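Long-range contacts in secreted protein (Streptomyces lividans TK24, PDB 5LXZ), which probably acts as a secreted mononuclear copper-radical oxidase of the galactose oxidase type, built on a kelch propeller, and binds a second copper ion elsewhere in the chain: residues N353-P358 and P408-L413; D397-E402 and N446-V451; Q517-G522 and L568-P573. The protein carries 1 engineered substitution. All blocks are in the same frame, centred on the assembly; numbering follows the deposited sequence.

Contact 1: residues N353-P358 and P408-L413; sequences NTVLLP and PQASIL
N353 reaches across to P408 and A410 where the innermost strands of two neighbouring blades of the kelch beta-propeller lie side by side. Strands 353-356 and 409-412 are each the first of a four-stranded blade, and they run almost parallel, 9° apart. Their axes are 7.3 Å apart, wider than the spacing of paired strands, and side chains fill the interval. The CB of N353 lies 3.4 Å from the O of P408 and brushes the proline CG; the amide carbon beyond it rests against the CB of A410. At the tip the two amide atoms part. ND2 gives an almost straight hydrogen bond to P408 O, 2.8 Å long with an N-H...O angle of 170°, and the acceptor lies in the plane of the amide. OD1 turns back to its own strand, where a lone pair takes the N-H of T354; a water lies within hydrogen-bonding distance of both OD1 and A410 O. Both ends of the amide are thus engaged, which fixes its rotation. Farther along, V355 splits its branches between two partners. With CG1 anti to the backbone N (chi1 178°), that methyl meets CG1 of I412 at 3.6 Å, while CG2 packs on the CB of A410 at 3.7 Å. I412 closes the row, its CG2 lying 3.9 Å from the CG of P358. Q554, from the family's early-set domain, bonds through its side-chain amide to I412 N and A410 O, consistent with the way that domain enters the propeller channel in galactose oxidase. The CD1 of I412 ends 3.3 Å from the backbone O of L356.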
loop_
_atom_site.group_PDB
_atom_site.type_symbol
_atom_site.label_atom_id
_atom_site.label_comp_id
_atom_site.label_asym_id
_atom_site.label_seq_id
_atom_site.Cartn_x
_atom_site.Cartn_y
_atom_site.Cartn_z
ATOM N N ASN A 353 -2.771 0.121 -8.334
ATOM C CA ASN A 353 -1.859 1.132 -7.862
ATOM C C ASN A 353 -2.482 2.493 -8.093
ATOM O O ASN A 353 -3.380 2.661 -8.945
ATOM C CB ASN A 353 -0.468 0.954 -8.499
ATOM C CG ASN A 353 0.644 1.380 -7.578
ATOM O OD1 ASN A 353 0.516 2.428 -6.911
ATOM N ND2 ASN A 353 1.683 0.609 -7.463
ATOM N N THR A 354 -1.983 3.499 -7.371
ATOM C CA THR A 354 -2.428 4.868 -7.483
ATOM C C THR A 354 -1.200 5.753 -7.460
ATOM O O THR A 354 -0.341 5.559 -6.587
ATOM C CB THR A 354 -3.293 5.294 -6.298
ATOM O OG1 THR A 354 -4.343 4.343 -6.087
ATOM C CG2 THR A 354 -3.880 6.659 -6.530
ATOM N N VAL A 355 -1.168 6.733 -8.349
ATOM C CA VAL A 355 -0.079 7.717 -8.405
ATOM C C VAL A 355 -0.654 9.091 -8.553
ATOM O O VAL A 355 -1.554 9.300 -9.386
ATOM C CB VAL A 355 0.859 7.423 -9.616
ATOM C CG1 VAL A 355 1.948 8.443 -9.728
ATOM C CG2 VAL A 355 1.509 6.062 -9.463
ATOM N N LEU A 356 -0.100 10.028 -7.781
ATOM C CA LEU A 356 -0.304 11.459 -8.005
ATOM C C LEU A 356 0.672 11.830 -9.116
ATOM O O LEU A 356 1.883 11.776 -8.902
ATOM C CB LEU A 356 -0.082 12.244 -6.730
ATOM C CG LEU A 356 -0.087 13.762 -6.844
ATOM C CD1 LEU A 356 -1.279 14.302 -7.592
ATOM C CD2 LEU A 356 -0.036 14.330 -5.449
ATOM N N LEU A 357 0.163 12.039 -10.320
ATOM C CA LEU A 357 1.028 12.241 -11.465
ATOM C C LEU A 357 1.890 13.465 -11.333
ATOM O O LEU A 357 1.502 14.440 -10.700
ATOM C CB LEU A 357 0.223 12.349 -12.754
ATOM C CG LEU A 357 -0.579 11.113 -13.126
ATOM C CD1 LEU A 357 -1.497 11.448 -14.302
ATOM C CD2 LEU A 357 0.324 9.950 -13.483
ATOM N N PRO A 358 3.082 13.420 -11.950
ATOM C CA PRO A 358 3.962 14.570 -11.944
ATOM C C PRO A 358 3.491 15.602 -12.970
ATOM O O PRO A 358 3.057 15.193 -14.054
ATOM C CB PRO A 358 5.318 13.961 -12.314
ATOM C CG PRO A 358 5.030 12.762 -13.087
ATOM C CD PRO A 358 3.690 12.252 -12.617
ATOM N N PRO A 408 0.297 -3.886 -10.167
ATOM C CA PRO A 408 1.375 -3.219 -10.916
ATOM C C PRO A 408 2.169 -2.317 -10.009
ATOM O O PRO A 408 1.596 -1.619 -9.124
ATOM C CB PRO A 408 0.622 -2.370 -11.953
ATOM C CG PRO A 408 -0.688 -2.098 -11.276
ATOM C CD PRO A 408 -1.024 -3.346 -10.493
ATOM N N GLN A 409 3.494 -2.355 -10.181
ATOM C CA GLN A 409 4.373 -1.367 -9.531
ATOM C C GLN A 409 4.299 -0.069 -10.312
ATOM O O GLN A 409 4.141 -0.082 -11.537
ATOM C CB GLN A 409 5.799 -1.878 -9.480
ATOM C CG GLN A 409 6.017 -3.094 -8.590
ATOM C CD GLN A 409 5.925 -4.436 -9.316
ATOM O OE1 GLN A 409 6.792 -4.758 -10.135
ATOM N NE2 GLN A 409 4.901 -5.219 -9.035
ATOM N N ALA A 410 4.393 1.083 -9.639
ATOM C CA ALA A 410 4.290 2.369 -10.268
ATOM C C ALA A 410 5.092 3.398 -9.535
ATOM O O ALA A 410 4.817 3.658 -8.354
ATOM C CB ALA A 410 2.860 2.800 -10.458
ATOM N N SER A 411 6.129 3.925 -10.177
ATOM C CA SER A 411 7.051 4.864 -9.546
ATOM C C SER A 411 7.216 6.088 -10.425
ATOM O O SER A 411 7.467 5.958 -11.624
ATOM C CB SER A 411 8.421 4.207 -9.348
ATOM O OG SER A 411 8.462 3.408 -8.146
ATOM N N ILE A 412 7.087 7.269 -9.846
ATOM C CA ILE A 412 7.343 8.529 -10.536
ATOM C C ILE A 412 8.841 8.685 -10.781
ATOM O O ILE A 412 9.658 8.404 -9.896
ATOM C CB ILE A 412 6.871 9.703 -9.687
ATOM C CG1 ILE A 412 5.349 9.621 -9.441
ATOM C CG2 ILE A 412 7.238 11.019 -10.333
ATOM C CD1 ILE A 412 4.914 10.602 -8.371
ATOM N N LEU A 413 9.222 9.076 -11.999
ATOM C CA LEU A 413 10.614 9.362 -12.335
ATOM C C LEU A 413 10.844 10.866 -12.461
ATOM O O LEU A 413 9.898 11.623 -12.691
ATOM C CB LEU A 413 10.972 8.709 -13.687
ATOM C CG LEU A 413 11.428 7.239 -13.617
ATOM C CD1 LEU A 413 10.599 6.322 -12.795
ATOM C CD2 LEU A 413 11.626 6.685 -15.034
HETATM O O HOH W 1 3.067 3.260 -6.158
#

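Contact 2: residues D397-E402 and N446-V451; sequences DGPSLE and NEFERV. With EDO (1,2-ethanediol), chain H.
At the outer rim of two adjacent kelch blades, the P399 ring of the linker that leaves strand 395-397 packs against F448 and N446, the latter part of a G1 beta bulge in which N446 and E447 both face H442. P399 CG sits over one face of the phenyl ring in a CH-pi contact, 4.2 Å from its centroid and 28° off the normal. The backbone O of S400 approaches at the ring edge, near its plane, 3.6 Å from F448 CD2. L401 comes in obliquely, its CD2 3.8 Å from F448 CE2, and so the ring is held by three successive linker residues. N446 meets the other end of the proline: its OD1 lies 3.5 Å from P399 CD and accepts the hydroxyl of Y441. CG stands anti to the backbone N (chi1 -161°), which carries the amide towards the linker, and ND2 donates to a water 2.9 Å away that in turn donates to D397 O. With an alanine here the amide is gone, and the water-borne link to D397 O would probably be lost and the Y441 hydroxyl left without this acceptor. Near the far end, E402 and R450 bring opposite charges close without forming a salt bridge; their polar ends bond instead to Q437 and D453, respectively. An ethanediol, probably from the crystallisation liquor, lies beside the bulge, and its O2 donates to N446 O at 2.7 Å.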
loop_
_atom_site.group_PDB
_atom_site.type_symbol
_atom_site.label_atom_id
_atom_site.label_comp_id
_atom_site.label_asym_id
_atom_site.label_seq_id
_atom_site.Cartn_x
_atom_site.Cartn_y
_atom_site.Cartn_z
ATOM N N ASP A 397 -10.840 7.309 -18.636
ATOM C CA ASP A 397 -9.835 6.299 -18.926
ATOM C C ASP A 397 -8.592 6.946 -19.519
ATOM O O ASP A 397 -8.678 7.876 -20.344
ATOM C CB ASP A 397 -10.342 5.234 -19.920
ATOM C CG ASP A 397 -11.388 4.331 -19.343
ATOM O OD1 ASP A 397 -11.713 4.458 -18.144
ATOM O OD2 ASP A 397 -11.907 3.440 -20.087
ATOM N N GLY A 398 -7.437 6.449 -19.082
ATOM C CA GLY A 398 -6.155 6.754 -19.720
ATOM C C GLY A 398 -5.782 5.616 -20.655
ATOM O O GLY A 398 -6.617 4.781 -21.047
ATOM N N PRO A 399 -4.507 5.547 -21.029
ATOM C CA PRO A 399 -4.079 4.455 -21.884
ATOM C C PRO A 399 -4.168 3.115 -21.188
ATOM O O PRO A 399 -3.954 3.008 -19.957
ATOM C CB PRO A 399 -2.608 4.812 -22.200
ATOM C CG PRO A 399 -2.174 5.580 -21.009
ATOM C CD PRO A 399 -3.364 6.370 -20.563
ATOM N N SER A 400 -4.428 2.073 -21.959
ATOM C CA SER A 400 -4.514 0.744 -21.406
ATOM C C SER A 400 -3.231 -0.058 -21.457
ATOM O O SER A 400 -2.392 0.155 -22.337
ATOM C CB SER A 400 -5.607 -0.057 -22.091
ATOM O OG SER A 400 -6.853 0.544 -21.820
ATOM N N LEU A 401 -3.115 -0.991 -20.525
ATOM C CA LEU A 401 -2.134 -2.047 -20.552
ATOM C C LEU A 401 -2.588 -3.094 -21.564
ATOM O O LEU A 401 -3.734 -3.046 -22.053
ATOM C CB LEU A 401 -2.024 -2.675 -19.173
ATOM C CG LEU A 401 -1.669 -1.706 -18.049
ATOM C CD1 LEU A 401 -1.938 -2.325 -16.690
ATOM C CD2 LEU A 401 -0.230 -1.254 -18.155
ATOM N N GLU A 402 -1.728 -4.041 -21.866
ATOM C CA GLU A 402 -2.091 -5.133 -22.780
ATOM C C GLU A 402 -2.995 -6.154 -22.098
ATOM O O GLU A 402 -3.904 -6.667 -22.735
ATOM C CB GLU A 402 -0.853 -5.816 -23.396
ATOM C CG GLU A 402 -1.189 -6.984 -24.330
ATOM C CD GLU A 402 -0.028 -7.877 -24.714
ATOM O OE1 GLU A 402 1.071 -7.748 -24.172
ATOM O OE2 GLU A 402 -0.239 -8.746 -25.616
ATOM N N ASN A 446 -0.126 11.465 -22.689
ATOM C CA ASN A 446 -1.126 10.508 -22.196
ATOM C C ASN A 446 -1.040 9.142 -22.833
ATOM O O ASN A 446 -2.058 8.473 -23.043
ATOM C CB ASN A 446 -2.534 11.106 -22.292
ATOM C CG ASN A 446 -3.549 10.397 -21.404
ATOM O OD1 ASN A 446 -3.235 9.862 -20.343
ATOM N ND2 ASN A 446 -4.779 10.421 -21.824
ATOM N N GLU A 447 0.194 8.695 -23.077
ATOM C CA GLU A 447 0.417 7.382 -23.646
ATOM C C GLU A 447 1.449 6.602 -22.879
ATOM O O GLU A 447 2.287 7.172 -22.195
ATOM C CB GLU A 447 0.890 7.495 -25.111
ATOM C CG GLU A 447 -0.092 8.220 -26.039
ATOM C CD GLU A 447 -1.273 7.401 -26.479
ATOM O OE1 GLU A 447 -1.659 6.398 -25.830
ATOM O OE2 GLU A 447 -1.873 7.779 -27.533
ATOM N N PHE A 448 1.404 5.297 -23.067
ATOM C CA PHE A 448 2.433 4.370 -22.594
ATOM C C PHE A 448 3.449 4.100 -23.697
ATOM O O PHE A 448 3.097 4.004 -24.872
ATOM C CB PHE A 448 1.828 3.017 -22.243
ATOM C CG PHE A 448 1.181 2.938 -20.887
ATOM C CD1 PHE A 448 1.896 3.243 -19.756
ATOM C CD2 PHE A 448 -0.094 2.398 -20.749
ATOM C CE1 PHE A 448 1.320 3.097 -18.500
ATOM C CE2 PHE A 448 -0.679 2.261 -19.503
ATOM C CZ PHE A 448 0.039 2.597 -18.382
ATOM N N GLU A 449 4.697 3.966 -23.272
ATOM C CA GLU A 449 5.812 3.521 -24.113
ATOM C C GLU A 449 6.318 2.246 -23.470
ATOM O O GLU A 449 6.700 2.258 -22.312
ATOM C CB GLU A 449 6.899 4.583 -24.128
ATOM C CG GLU A 449 8.205 4.152 -24.776
ATOM C CD GLU A 449 9.332 5.151 -24.551
ATOM O OE1 GLU A 449 9.155 6.151 -23.824
ATOM O OE2 GLU A 449 10.459 4.914 -25.088
ATOM N N ARG A 450 6.310 1.136 -24.184
ATOM C CA ARG A 450 6.911 -0.074 -23.691
ATOM C C ARG A 450 8.434 0.066 -23.594
ATOM O O ARG A 450 9.088 0.609 -24.485
ATOM C CB ARG A 450 6.546 -1.203 -24.633
ATOM C CG ARG A 450 6.905 -2.529 -24.112
ATOM C CD ARG A 450 5.821 -3.186 -23.298
ATOM N NE ARG A 450 6.331 -4.529 -23.137
ATOM C CZ ARG A 450 5.958 -5.619 -23.772
ATOM N NH1 ARG A 450 4.906 -5.626 -24.586
ATOM N NH2 ARG A 450 6.609 -6.737 -23.532
ATOM N N VAL A 451 8.984 -0.402 -22.492
ATOM C CA VAL A 451 10.425 -0.405 -22.264
ATOM C C VAL A 451 10.908 -1.840 -21.995
ATOM O O VAL A 451 10.164 -2.762 -22.244
ATOM C CB VAL A 451 10.847 0.627 -21.216
ATOM C CG1 VAL A 451 10.582 2.044 -21.718
ATOM C CG2 VAL A 451 10.194 0.366 -19.827
HETATM C C1 EDO H . -6.246 7.131 -24.110
HETATM O O1 EDO H . -7.326 7.950 -23.651
HETATM C C2 EDO H . -4.962 7.925 -23.917
HETATM O O2 EDO H . -3.902 7.507 -24.781
HETATM O O HOH W 2 -7.298 10.326 -20.331
#

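Contact 3: residues Q517-G522 and L568-P573; sequences QTIARG and LTVTVP
V570 begins the contact with I519: its CG2 meets the isoleucine CD1 at 4.1 Å, the two side chains crossing at about a right angle; F527 touches both. T571 is peripheral here. Its CG2 passes 4.3 Å from G522 O, while its hydroxyl is hydrogen-bonded to S524. V572 turns its branches to two residues, I519 and R521, while its CB lies close to A520 O. Because CG2 stands anti to the carbonyl carbon, it faces I519 and touches CG2 of that residue at 3.5 Å, tighter than usual for two carbons. CG1 lies instead against the CA of R521, 3.8 Å away. The V572 carbonyl then accepts the N-H of G522 over 2.8 Å; the bond is bent, at 140°, and the donor lies 40° above the carbonyl plane. In P573 the CB points away from 517-522. Its O is buried against aliphatic atoms of R521, 3.5 Å from CB, and has no hydrogen-bonding partner in the model. The guanidinium of R521 leads away to V579 O and S581. Here the chain passes from strand 517-518, which pairs parallel with the C-terminal strand 599-603, to strand 524-528 beside 567-571, a crossing between the edges of the sandwich that fits the immunoglobulin-like fold of the early-set domain.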
loop_
_atom_site.group_PDB
_atom_site.type_symbol
_atom_site.label_atom_id
_atom_site.label_comp_id
_atom_site.label_asym_id
_atom_site.label_seq_id
_atom_site.Cartn_x
_atom_site.Cartn_y
_atom_site.Cartn_z
ATOM N N GLN A 517 20.395 20.650 1.885
ATOM C CA GLN A 517 20.044 22.017 2.222
ATOM C C GLN A 517 18.675 21.962 2.821
ATOM O O GLN A 517 17.887 21.074 2.488
ATOM C CB GLN A 517 20.000 22.888 0.943
ATOM C CG GLN A 517 21.217 23.737 0.728
ATOM C CD GLN A 517 21.039 24.666 -0.455
ATOM O OE1 GLN A 517 20.154 25.544 -0.443
ATOM N NE2 GLN A 517 21.868 24.505 -1.463
ATOM N N THR A 518 18.393 22.888 3.703
ATOM C CA THR A 518 17.018 23.186 4.097
ATOM C C THR A 518 16.497 24.347 3.269
ATOM O O THR A 518 17.157 25.401 3.161
ATOM C CB THR A 518 16.962 23.540 5.581
ATOM O OG1 THR A 518 17.437 22.402 6.311
ATOM C CG2 THR A 518 15.577 23.875 6.038
ATOM N N ILE A 519 15.359 24.164 2.610
ATOM C CA ILE A 519 14.708 25.259 1.892
ATOM C C ILE A 519 13.240 25.250 2.271
ATOM O O ILE A 519 12.555 24.235 2.093
ATOM C CB ILE A 519 14.836 25.164 0.354
ATOM C CG1 ILE A 519 16.318 24.945 -0.059
ATOM C CG2 ILE A 519 14.244 26.416 -0.321
ATOM C CD1 ILE A 519 16.487 24.623 -1.534
ATOM N N ALA A 520 12.781 26.365 2.783
ATOM C CA ALA A 520 11.384 26.521 3.208
ATOM C C ALA A 520 10.488 26.749 2.022
ATOM O O ALA A 520 10.899 27.257 0.994
ATOM C CB ALA A 520 11.235 27.679 4.130
ATOM N N ARG A 521 9.235 26.342 2.186
ATOM C CA ARG A 521 8.201 26.705 1.242
ATOM C C ARG A 521 8.222 28.207 1.026
ATOM O O ARG A 521 8.308 28.977 1.958
ATOM C CB ARG A 521 6.843 26.302 1.762
ATOM C CG ARG A 521 6.552 24.804 1.678
ATOM C CD ARG A 521 5.142 24.487 2.133
ATOM N NE ARG A 521 4.970 24.791 3.528
ATOM C CZ ARG A 521 5.327 24.025 4.555
ATOM N NH1 ARG A 521 5.626 22.748 4.403
ATOM N NH2 ARG A 521 5.263 24.525 5.779
ATOM N N GLY A 522 8.165 28.571 -0.242
ATOM C CA GLY A 522 8.231 29.971 -0.665
ATOM C C GLY A 522 9.607 30.578 -0.626
ATOM O O GLY A 522 9.752 31.742 -0.968
ATOM N N LEU A 568 22.488 27.547 -9.927
ATOM C CA LEU A 568 21.091 27.263 -10.147
ATOM C C LEU A 568 20.341 27.622 -8.876
ATOM O O LEU A 568 20.594 27.038 -7.832
ATOM C CB LEU A 568 20.945 25.788 -10.446
ATOM C CG LEU A 568 19.538 25.425 -10.873
ATOM C CD1 LEU A 568 19.240 25.852 -12.306
ATOM C CD2 LEU A 568 19.320 23.936 -10.741
ATOM N N THR A 569 19.440 28.595 -8.969
ATOM C CA THR A 569 18.612 29.008 -7.818
ATOM C C THR A 569 17.235 28.427 -8.027
ATOM O O THR A 569 16.621 28.661 -9.035
ATOM C CB THR A 569 18.550 30.513 -7.703
ATOM O OG1 THR A 569 19.899 30.936 -7.461
ATOM C CG2 THR A 569 17.681 30.953 -6.555
ATOM N N VAL A 570 16.737 27.724 -7.028
ATOM C CA VAL A 570 15.412 27.096 -7.116
ATOM C C VAL A 570 14.520 27.689 -6.049
ATOM O O VAL A 570 15.007 28.108 -5.012
ATOM C CB VAL A 570 15.507 25.565 -6.946
ATOM C CG1 VAL A 570 16.494 24.983 -7.929
ATOM C CG2 VAL A 570 15.913 25.163 -5.543
ATOM N N THR A 571 13.216 27.677 -6.295
ATOM C CA THR A 571 12.259 28.208 -5.318
ATOM C C THR A 571 11.208 27.133 -5.061
ATOM O O THR A 571 10.629 26.607 -5.973
ATOM C CB THR A 571 11.612 29.515 -5.828
ATOM O OG1 THR A 571 12.666 30.472 -6.107
ATOM C CG2 THR A 571 10.686 30.131 -4.809
ATOM N N VAL A 572 10.994 26.841 -3.790
ATOM C CA VAL A 572 10.029 25.840 -3.389
ATOM C C VAL A 572 8.647 26.477 -3.421
ATOM O O VAL A 572 8.444 27.554 -2.871
ATOM C CB VAL A 572 10.366 25.315 -1.977
ATOM C CG1 VAL A 572 9.331 24.297 -1.512
ATOM C CG2 VAL A 572 11.732 24.639 -1.969
ATOM N N PRO A 573 7.659 25.777 -3.988
ATOM C CA PRO A 573 6.316 26.319 -4.001
ATOM C C PRO A 573 5.734 26.520 -2.600
ATOM O O PRO A 573 6.150 25.879 -1.645
ATOM C CB PRO A 573 5.501 25.214 -4.677
ATOM C CG PRO A 573 6.442 24.536 -5.533
ATOM C CD PRO A 573 7.784 24.617 -4.878
#

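In the fold
Following the chain, the blade built from strands 353-356 to 395-397 is completed before the next one starts at 409-412. Contact 1 closes a loop from 353-358 to 408-413 and joins the two blades at their inner strands. Contact 2 opens at 397-402, inside that loop, and closes at 446-451 on the outermost strand of the second blade; the two loops therefore cross, and the same pair of blades is tied near the channel and at the rim, with centres 13 Å apart. Contact 3 comes later in series, closing a loop wholly within the early-set domain, its centre 24 Å from that of contact 1.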